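Local coordinates for protein N-acetylglucosamine-6-phosphate deacetylase (Mycobacterium smegmatis, PDB 6FV4) that probably removes the acetyl group from N-acetylglucosamine-6-phosphate, a metal-dependent hydrolysis of carbohydrate metabolism, at residues B[74-82]-B[89-97]; B[216-226]-B[243-254]. The protein carries 1 engineered substitution. One frame throughout, in Å; residues are numbered along the deposited sequence.

Interaction 1: residues B[74-82]-B[89-97]; sequences HGGGGGNFS and TARAVALHR. With ZN (zinc ion), chain H.
Ala92 and Phe81 meet at the middle of this contact, where the helix lies against a glycine-rich hairpin. The Ala92 methyl points into the hairpin and comes within 3.7 Å of Phe81 CZ, approaching the ring obliquely, and it also lies against the CA of Gly75. Thr89, one turn earlier, stands roughly perpendicular to the phenylalanine side chain: its CG2 sits at the ring edge, 3.9 Å from Phe81 CE1, and Val93 CG2 reaches the same edge. The Thr89 hydroxyl turns to Gln126 and Thr85, while a water bridges Thr89 OG1 and Asn80 O.

Farther along the helix His96 makes the one direct hydrogen bond between the segments. With CG beside the backbone N (chi1 -71°), its ring is directed at the hairpin and NE2 donates to Gly75 O over 2.7 Å, with an N-H...O angle of 153°. The acceptor lies near the imidazole plane, although the donor stands above the carbonyl plane.

The type I' turn from Gly76 to Gly79 presses its bare backbone on the helix. Gly76 O receives a CA-H...O contact from Ala92 CA at 3.2 Å, and Gly76 CA lies 4.0 Å from His96 NE2. Leu95 CD2 packs against Gly77 N at 3.8 Å. The edge of the Arg91 guanidinium comes near the turn, NH2 lying 4.0 Å from Gly78 O, while Arg91 NH1 forms a salt bridge with Asp87.

His74 takes no part in the packing but binds zinc through NE2 at 2.1 Å, together with His72 and Glu138. The hairpin continues the metal-bearing strand 63-76 into strand 79-80, with helix 86-98 packed against it; Phe81 and Val93 reach on to strand 104-109, and the turn bonds to the backbone of Ala286 and Thr288.

Interaction 2: residues B[216-226]-B[243-254]; sequences IDAGATVGTHL and ALTEDSRVTVEM. With CD (cadmium ion), chain J.
Glu253 holds its CG beside the backbone N (chi1 -65°) and runs extended beyond it, which carries the carboxylate alongside Thr224 to the backbone of His225. There OE1 accepts from His225 N over 3.1 Å, a nearly straight bond (166°) on the anti side but well out of the carboxylate plane. The same OE1 accepts from ND1 of the zinc ligand His72, so one carboxylate oxygen links the two metal-bearing chain segments and would probably polarise that imidazole. OE2 accepts a hydrogen bond from a water that also bonds Thr224 OG1, itself hydrogen-bonded to Thr178 OG1. His225, with CG between its backbone N and carbonyl carbon (chi1 50°), is directed away from the partner strand and binds cadmium through NE2 at 2.5 Å; Thr224 CG2 covers one face of its ring.

Parallel strand pairing runs beneath this. Thr251 N donates to Thr221 O, Gly223 N to Thr251 O, and Glu253 N to Gly223 O at 2.9 Å; Leu226 N then bonds Glu253 O beyond the ladder. On the side of Gly223 and Val252, Leu226 CD1 lies 3.9 Å from Leu244 CD1, the two side chains running antiparallel alongside one another.

At the far end Arg249 makes a two-nitrogen salt bridge to Asp247, NE to OD1 and NH2 to OD2 (2.9 Å), while Arg249 N also donates to OD1 in an Asx turn. A less straight bond joins Arg249 NH2 to Asp217 OD1 at 3.2 Å, completing a salt-bridge network. Ile216 CG2 fits 3.4 Å from Asp247 OD2, and Ile216 CD1 abuts Ala243 O (3.3 Å).

The contact belongs to the beta-alpha-beta unit of strand 222-223, helix 240-246 and strand 251-255, flanked by strands 199-202 and 278-281. Helix 209-217 packs beside helix 240-246. Glu246 also forms a salt bridge with Arg267 of the second subunit.

Overall arrangement
Interaction 1 comes first along the chain, and all four segments belong to the amidohydrolase fold. Their centres are 27 Å apart, on opposite sides of the chain's centre, and their nearest atoms remain about 7 Å from each other. What connects them is the barrel strand framework and the metal centre: strand 63-76 ends in the hairpin of interaction 1, whereas strands 222-223 and 251-255 pair in interaction 2. Each contributes one histidine, His74 to zinc and His225 to cadmium, and Glu138 binds both ions. Two separately packed parts of the fold therefore converge on one binuclear site, consistent with a metal-dependent hydrolase; Ala283, at the predicted proton donor/acceptor position, is engineered.

Interaction 1: residues B[74-82]-B[89-97]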
loop_
_atom_site.group_PDB
_atom_site.type_symbol
_atom_site.label_atom_id
_atom_site.label_comp_id
_atom_site.label_asym_id
_atom_site.label_seq_id
_atom_site.Cartn_x
_atom_site.Cartn_y
_atom_site.Cartn_z
ATOM N N HIS B 74 27.042 1.535 -4.200
ATOM C CA HIS B 74 28.017 2.233 -5.032
ATOM C C HIS B 74 29.419 2.213 -4.466
ATOM O O HIS B 74 30.377 2.411 -5.220
ATOM C CB HIS B 74 27.570 3.691 -5.241
ATOM C CG HIS B 74 26.283 3.796 -5.985
ATOM N ND1 HIS B 74 26.217 3.773 -7.361
ATOM C CD2 HIS B 74 25.002 3.865 -5.547
ATOM C CE1 HIS B 74 24.953 3.847 -7.743
ATOM N NE2 HIS B 74 24.198 3.910 -6.659
ATOM N N GLY B 75 29.566 1.955 -3.173
ATOM C CA GLY B 75 30.894 1.850 -2.611
ATOM C C GLY B 75 30.839 1.869 -1.105
ATOM O O GLY B 75 29.814 1.536 -0.502
ATOM N N GLY B 76 31.948 2.269 -0.513
ATOM C CA GLY B 76 32.064 2.349 0.925
ATOM C C GLY B 76 33.508 2.314 1.360
ATOM O O GLY B 76 34.414 1.954 0.601
ATOM N N GLY B 77 33.726 2.709 2.612
ATOM C CA GLY B 77 35.067 2.767 3.161
ATOM C C GLY B 77 36.032 3.598 2.328
ATOM O O GLY B 77 37.240 3.351 2.348
ATOM N N GLY B 78 35.510 4.568 1.574
ATOM C CA GLY B 78 36.323 5.397 0.714
ATOM C C GLY B 78 36.470 4.923 -0.723
ATOM O O GLY B 78 37.008 5.670 -1.543
ATOM N N GLY B 79 36.006 3.723 -1.063
ATOM C CA GLY B 79 36.104 3.213 -2.421
ATOM C C GLY B 79 34.813 3.376 -3.205
ATOM O O GLY B 79 33.726 3.130 -2.692
ATOM N N ASN B 80 34.948 3.793 -4.455
ATOM C CA ASN B 80 33.846 3.844 -5.414
ATOM C C ASN B 80 33.975 2.684 -6.391
ATOM O O ASN B 80 35.037 2.510 -7.003
ATOM C CB ASN B 80 33.864 5.164 -6.188
ATOM C CG ASN B 80 32.992 6.231 -5.561
ATOM O OD1 ASN B 80 31.771 6.066 -5.456
ATOM N ND2 ASN B 80 33.611 7.341 -5.148
ATOM N N PHE B 81 32.900 1.898 -6.553
ATOM C CA PHE B 81 32.920 0.880 -7.607
ATOM C C PHE B 81 33.081 1.505 -8.987
ATOM O O PHE B 81 33.739 0.917 -9.855
ATOM C CB PHE B 81 31.656 0.012 -7.562
ATOM C CG PHE B 81 31.571 -0.868 -6.351
ATOM C CD1 PHE B 81 32.621 -1.691 -6.001
ATOM C CD2 PHE B 81 30.436 -0.852 -5.547
ATOM C CE1 PHE B 81 32.546 -2.491 -4.874
ATOM C CE2 PHE B 81 30.348 -1.657 -4.429
ATOM C CZ PHE B 81 31.396 -2.471 -4.079
ATOM N N SER B 82 32.537 2.711 -9.203
ATOM C CA SER B 82 32.707 3.384 -10.492
ATOM C C SER B 82 34.171 3.662 -10.848
ATOM O O SER B 82 34.455 3.957 -12.015
ATOM C CB SER B 82 31.922 4.695 -10.510
ATOM O OG SER B 82 32.426 5.588 -9.538
ATOM N N THR B 89 37.664 -1.168 -5.181
ATOM C CA THR B 89 36.727 -2.261 -4.953
ATOM C C THR B 89 37.063 -3.012 -3.674
ATOM O O THR B 89 36.161 -3.378 -2.908
ATOM C CB THR B 89 36.715 -3.198 -6.152
ATOM O OG1 THR B 89 36.251 -2.465 -7.286
ATOM C CG2 THR B 89 35.761 -4.389 -5.908
ATOM N N ALA B 90 38.355 -3.225 -3.410
ATOM C CA ALA B 90 38.744 -3.956 -2.208
ATOM C C ALA B 90 38.312 -3.216 -0.944
ATOM O O ALA B 90 37.872 -3.842 0.024
ATOM C CB ALA B 90 40.247 -4.206 -2.193
ATOM N N ARG B 91 38.428 -1.884 -0.940
ATOM C CA ARG B 91 38.055 -1.101 0.235
ATOM C C ARG B 91 36.546 -1.115 0.460
ATOM O O ARG B 91 36.080 -1.185 1.610
ATOM C CB ARG B 91 38.557 0.341 0.086
ATOM C CG ARG B 91 40.035 0.522 0.362
ATOM C CD ARG B 91 40.372 1.955 0.777
ATOM N NE ARG B 91 40.127 2.921 -0.295
ATOM C CZ ARG B 91 41.012 3.251 -1.235
ATOM N NH1 ARG B 91 42.215 2.693 -1.245
ATOM N NH2 ARG B 91 40.696 4.143 -2.169
ATOM N N ALA B 92 35.767 -0.997 -0.618
ATOM C CA ALA B 92 34.316 -1.044 -0.479
ATOM C C ALA B 92 33.873 -2.415 -0.006
ATOM O O ALA B 92 33.059 -2.533 0.927
ATOM C CB ALA B 92 33.645 -0.701 -1.805
ATOM N N VAL B 93 34.430 -3.457 -0.616
ATOM C CA VAL B 93 34.071 -4.821 -0.254
ATOM C C VAL B 93 34.432 -5.097 1.197
ATOM O O VAL B 93 33.636 -5.668 1.947
ATOM C CB VAL B 93 34.756 -5.816 -1.211
ATOM C CG1 VAL B 93 34.740 -7.214 -0.624
ATOM C CG2 VAL B 93 34.069 -5.771 -2.572
ATOM N N ALA B 94 35.627 -4.682 1.624
ATOM C CA ALA B 94 36.054 -4.964 2.991
ATOM C C ALA B 94 35.139 -4.292 4.008
ATOM O O ALA B 94 34.871 -4.851 5.074
ATOM C CB ALA B 94 37.498 -4.514 3.204
ATOM N N LEU B 95 34.651 -3.090 3.692
ATOM C CA LEU B 95 33.790 -2.374 4.622
ATOM C C LEU B 95 32.454 -3.075 4.783
ATOM O O LEU B 95 32.028 -3.380 5.899
ATOM C CB LEU B 95 33.559 -0.936 4.155
ATOM C CG LEU B 95 32.600 -0.429 5.223
ATOM C CD1 LEU B 95 33.362 0.196 6.370
ATOM C CD2 LEU B 95 31.489 0.455 4.674
ATOM N N HIS B 96 31.764 -3.319 3.670
ATOM C CA HIS B 96 30.443 -3.922 3.746
ATOM C C HIS B 96 30.500 -5.366 4.219
ATOM O O HIS B 96 29.608 -5.808 4.948
ATOM C CB HIS B 96 29.760 -3.819 2.398
ATOM C CG HIS B 96 29.364 -2.422 2.066
ATOM N ND1 HIS B 96 28.215 -1.847 2.566
ATOM C CD2 HIS B 96 29.988 -1.462 1.346
ATOM C CE1 HIS B 96 28.135 -0.597 2.143
ATOM N NE2 HIS B 96 29.195 -0.341 1.398
ATOM N N ARG B 97 31.537 -6.111 3.823
ATOM C CA ARG B 97 31.696 -7.485 4.308
ATOM C C ARG B 97 31.778 -7.534 5.833
ATOM O O ARG B 97 31.202 -8.428 6.466
ATOM C CB ARG B 97 32.953 -8.124 3.694
ATOM C CG ARG B 97 32.803 -9.592 3.290
ATOM C CD ARG B 97 33.908 -10.034 2.310
ATOM N NE ARG B 97 33.429 -10.192 0.939
ATOM C CZ ARG B 97 34.194 -10.583 -0.084
ATOM N NH1 ARG B 97 35.472 -10.864 0.109
ATOM N NH2 ARG B 97 33.687 -10.687 -1.306
HETATM ZN ZN ZN H . 22.111 3.842 -6.677
HETATM O O HOH W 1 36.551 0.184 -8.099
#

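Interaction 2: residues B[216-226]-B[243-254]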
loop_
_atom_site.group_PDB
_atom_site.type_symbol
_atom_site.label_atom_id
_atom_site.label_comp_id
_atom_site.label_asym_id
_atom_site.label_seq_id
_atom_site.Cartn_x
_atom_site.Cartn_y
_atom_site.Cartn_z
ATOM N N ILE B 216 6.610 -3.728 -16.987
ATOM C CA ILE B 216 6.499 -4.987 -16.251
ATOM C C ILE B 216 6.069 -6.124 -17.175
ATOM O O ILE B 216 6.590 -7.247 -17.086
ATOM C CB ILE B 216 5.527 -4.813 -15.063
ATOM C CG1 ILE B 216 6.085 -3.778 -14.084
ATOM C CG2 ILE B 216 5.271 -6.148 -14.380
ATOM C CD1 ILE B 216 5.064 -3.324 -12.999
ATOM N N ASP B 217 5.113 -5.860 -18.071
ATOM C CA ASP B 217 4.693 -6.868 -19.041
ATOM C C ASP B 217 5.828 -7.229 -20.002
ATOM O O ASP B 217 5.905 -8.371 -20.467
ATOM C CB ASP B 217 3.474 -6.366 -19.812
ATOM C CG ASP B 217 2.224 -6.211 -18.919
ATOM O OD1 ASP B 217 2.277 -6.569 -17.719
ATOM O OD2 ASP B 217 1.181 -5.719 -19.418
ATOM N N ALA B 218 6.713 -6.281 -20.303
ATOM C CA ALA B 218 7.869 -6.558 -21.146
ATOM C C ALA B 218 8.968 -7.320 -20.411
ATOM O O ALA B 218 9.952 -7.731 -21.041
ATOM C CB ALA B 218 8.424 -5.247 -21.706
ATOM N N GLY B 219 8.840 -7.510 -19.101
ATOM C CA GLY B 219 9.773 -8.342 -18.363
ATOM C C GLY B 219 10.500 -7.677 -17.217
ATOM O O GLY B 219 11.349 -8.330 -16.592
ATOM N N ALA B 220 10.229 -6.419 -16.884
ATOM C CA ALA B 220 10.869 -5.822 -15.724
ATOM C C ALA B 220 10.364 -6.506 -14.462
ATOM O O ALA B 220 9.172 -6.795 -14.338
ATOM C CB ALA B 220 10.593 -4.316 -15.683
ATOM N N THR B 221 11.279 -6.796 -13.528
ATOM C CA THR B 221 10.923 -7.557 -12.331
ATOM C C THR B 221 11.427 -6.925 -11.043
ATOM O O THR B 221 11.299 -7.548 -9.977
ATOM C CB THR B 221 11.467 -8.993 -12.392
ATOM O OG1 THR B 221 12.887 -8.960 -12.610
ATOM C CG2 THR B 221 10.774 -9.812 -13.482
ATOM N N VAL B 222 12.033 -5.736 -11.107
ATOM C CA VAL B 222 12.572 -5.072 -9.924
ATOM C C VAL B 222 12.214 -3.593 -9.988
ATOM O O VAL B 222 12.214 -2.998 -11.072
ATOM C CB VAL B 222 14.099 -5.279 -9.794
ATOM C CG1 VAL B 222 14.686 -4.353 -8.732
ATOM C CG2 VAL B 222 14.422 -6.747 -9.450
ATOM N N GLY B 223 11.858 -3.017 -8.840
ATOM C CA GLY B 223 11.765 -1.575 -8.690
ATOM C C GLY B 223 12.998 -1.033 -7.989
ATOM O O GLY B 223 13.295 -1.422 -6.857
ATOM N N THR B 224 13.750 -0.168 -8.694
ATOM C CA THR B 224 14.934 0.475 -8.121
ATOM C C THR B 224 14.526 1.537 -7.107
ATOM O O THR B 224 13.782 2.457 -7.452
ATOM C CB THR B 224 15.787 1.133 -9.215
ATOM O OG1 THR B 224 16.083 0.180 -10.234
ATOM C CG2 THR B 224 17.082 1.654 -8.642
ATOM N N HIS B 225 15.111 1.455 -5.901
ATOM C CA HIS B 225 14.744 2.162 -4.673
ATOM C C HIS B 225 13.403 2.896 -4.751
ATOM O O HIS B 225 13.348 4.117 -4.968
ATOM C CB HIS B 225 15.856 3.122 -4.212
ATOM C CG HIS B 225 16.366 4.051 -5.278
ATOM N ND1 HIS B 225 15.543 4.668 -6.193
ATOM C CD2 HIS B 225 17.617 4.491 -5.543
ATOM C CE1 HIS B 225 16.260 5.450 -6.977
ATOM N NE2 HIS B 225 17.518 5.376 -6.588
ATOM N N LEU B 226 12.333 2.119 -4.585
ATOM C CA LEU B 226 10.956 2.599 -4.620
ATOM C C LEU B 226 10.796 3.909 -3.867
ATOM O O LEU B 226 11.299 4.057 -2.753
ATOM C CB LEU B 226 10.028 1.543 -4.010
ATOM C CG LEU B 226 8.575 1.671 -4.453
ATOM C CD1 LEU B 226 8.378 1.113 -5.833
ATOM C CD2 LEU B 226 7.642 0.957 -3.468
ATOM N N ALA B 243 2.114 0.534 -9.885
ATOM C CA ALA B 243 2.314 -0.555 -10.841
ATOM C C ALA B 243 3.316 -1.568 -10.310
ATOM O O ALA B 243 3.108 -2.782 -10.430
ATOM C CB ALA B 243 2.776 -0.006 -12.198
ATOM N N LEU B 244 4.387 -1.088 -9.678
ATOM C CA LEU B 244 5.423 -1.984 -9.171
ATOM C C LEU B 244 4.955 -2.789 -7.960
ATOM O O LEU B 244 5.289 -3.975 -7.839
ATOM C CB LEU B 244 6.691 -1.191 -8.845
ATOM C CG LEU B 244 7.469 -0.676 -10.069
ATOM C CD1 LEU B 244 8.406 0.452 -9.653
ATOM C CD2 LEU B 244 8.269 -1.807 -10.726
ATOM N N THR B 245 4.185 -2.176 -7.043
ATOM C CA THR B 245 3.701 -2.941 -5.899
ATOM C C THR B 245 2.563 -3.875 -6.276
ATOM O O THR B 245 2.377 -4.907 -5.618
ATOM C CB THR B 245 3.251 -2.020 -4.757
ATOM O OG1 THR B 245 2.336 -1.035 -5.245
ATOM C CG2 THR B 245 4.441 -1.318 -4.127
ATOM N N GLU B 246 1.823 -3.544 -7.334
ATOM C CA GLU B 246 0.641 -4.304 -7.711
ATOM C C GLU B 246 0.997 -5.677 -8.279
ATOM O O GLU B 246 0.292 -6.656 -8.017
ATOM C CB GLU B 246 -0.160 -3.471 -8.704
ATOM C CG GLU B 246 -0.995 -4.201 -9.716
ATOM C CD GLU B 246 -1.700 -3.224 -10.650
ATOM O OE1 GLU B 246 -1.155 -2.903 -11.726
ATOM O OE2 GLU B 246 -2.791 -2.747 -10.286
ATOM N N ASP B 247 2.093 -5.780 -9.040
ATOM C CA ASP B 247 2.382 -6.978 -9.826
ATOM C C ASP B 247 3.271 -7.967 -9.064
ATOM O O ASP B 247 4.373 -7.616 -8.631
ATOM C CB ASP B 247 3.045 -6.583 -11.136
ATOM C CG ASP B 247 3.075 -7.728 -12.130
ATOM O OD1 ASP B 247 3.723 -8.758 -11.828
ATOM O OD2 ASP B 247 2.418 -7.604 -13.183
ATOM N N SER B 248 2.805 -9.216 -8.935
ATOM C CA SER B 248 3.503 -10.199 -8.109
ATOM C C SER B 248 4.872 -10.581 -8.668
ATOM O O SER B 248 5.695 -11.147 -7.934
ATOM C CB SER B 248 2.648 -11.461 -7.959
ATOM O OG SER B 248 2.418 -12.072 -9.221
ATOM N N ARG B 249 5.131 -10.299 -9.943
ATOM C CA ARG B 249 6.431 -10.611 -10.533
ATOM C C ARG B 249 7.546 -9.681 -10.061
ATOM O O ARG B 249 8.725 -9.967 -10.320
ATOM C CB ARG B 249 6.347 -10.521 -12.056
ATOM C CG ARG B 249 5.544 -11.642 -12.715
ATOM C CD ARG B 249 5.358 -11.358 -14.195
ATOM N NE ARG B 249 4.419 -10.264 -14.404
ATOM C CZ ARG B 249 3.981 -9.864 -15.590
ATOM N NH1 ARG B 249 4.394 -10.469 -16.699
ATOM N NH2 ARG B 249 3.128 -8.851 -15.665
ATOM N N VAL B 250 7.208 -8.563 -9.419
ATOM C CA VAL B 250 8.170 -7.503 -9.135
ATOM C C VAL B 250 8.606 -7.588 -7.683
ATOM O O VAL B 250 7.768 -7.699 -6.776
ATOM C CB VAL B 250 7.576 -6.119 -9.440
ATOM C CG1 VAL B 250 8.546 -5.015 -8.994
ATOM C CG2 VAL B 250 7.247 -5.998 -10.926
ATOM N N THR B 251 9.916 -7.522 -7.458
ATOM C CA THR B 251 10.473 -7.330 -6.126
ATOM C C THR B 251 10.962 -5.890 -5.997
ATOM O O THR B 251 11.841 -5.461 -6.756
ATOM C CB THR B 251 11.613 -8.304 -5.853
ATOM O OG1 THR B 251 11.141 -9.648 -6.011
ATOM C CG2 THR B 251 12.114 -8.118 -4.423
ATOM N N VAL B 252 10.412 -5.146 -5.019
ATOM C CA VAL B 252 10.742 -3.732 -4.875
ATOM C C VAL B 252 11.922 -3.557 -3.923
ATOM O O VAL B 252 12.026 -4.221 -2.886
ATOM C CB VAL B 252 9.512 -2.919 -4.426
ATOM C CG1 VAL B 252 8.471 -2.915 -5.560
ATOM C CG2 VAL B 252 8.923 -3.456 -3.100
ATOM N N GLU B 253 12.846 -2.684 -4.312
ATOM C CA GLU B 253 13.933 -2.255 -3.446
ATOM C C GLU B 253 13.441 -1.124 -2.568
ATOM O O GLU B 253 12.654 -0.281 -2.999
ATOM C CB GLU B 253 15.136 -1.733 -4.255
ATOM C CG GLU B 253 15.872 -2.739 -5.127
ATOM C CD GLU B 253 17.010 -2.080 -5.912
ATOM O OE1 GLU B 253 17.174 -0.824 -5.817
ATOM O OE2 GLU B 253 17.744 -2.807 -6.630
ATOM N N MET B 254 13.924 -1.090 -1.334
ATOM C CA MET B 254 13.673 0.079 -0.515
ATOM C C MET B 254 14.922 0.374 0.296
ATOM O O MET B 254 15.534 -0.536 0.864
ATOM C CB MET B 254 12.432 -0.132 0.404
ATOM C CG MET B 254 12.049 1.095 1.176
ATOM S SD MET B 254 10.356 1.049 1.835
ATOM C CE MET B 254 9.379 0.787 0.353
HETATM CD CD CD J . 19.588 6.206 -7.622
HETATM O O HOH W 2 3.400 -9.972 -19.397
HETATM O O HOH W 3 17.562 -1.737 -9.217
HETATM O O HOH W 4 19.085 8.334 -6.229
#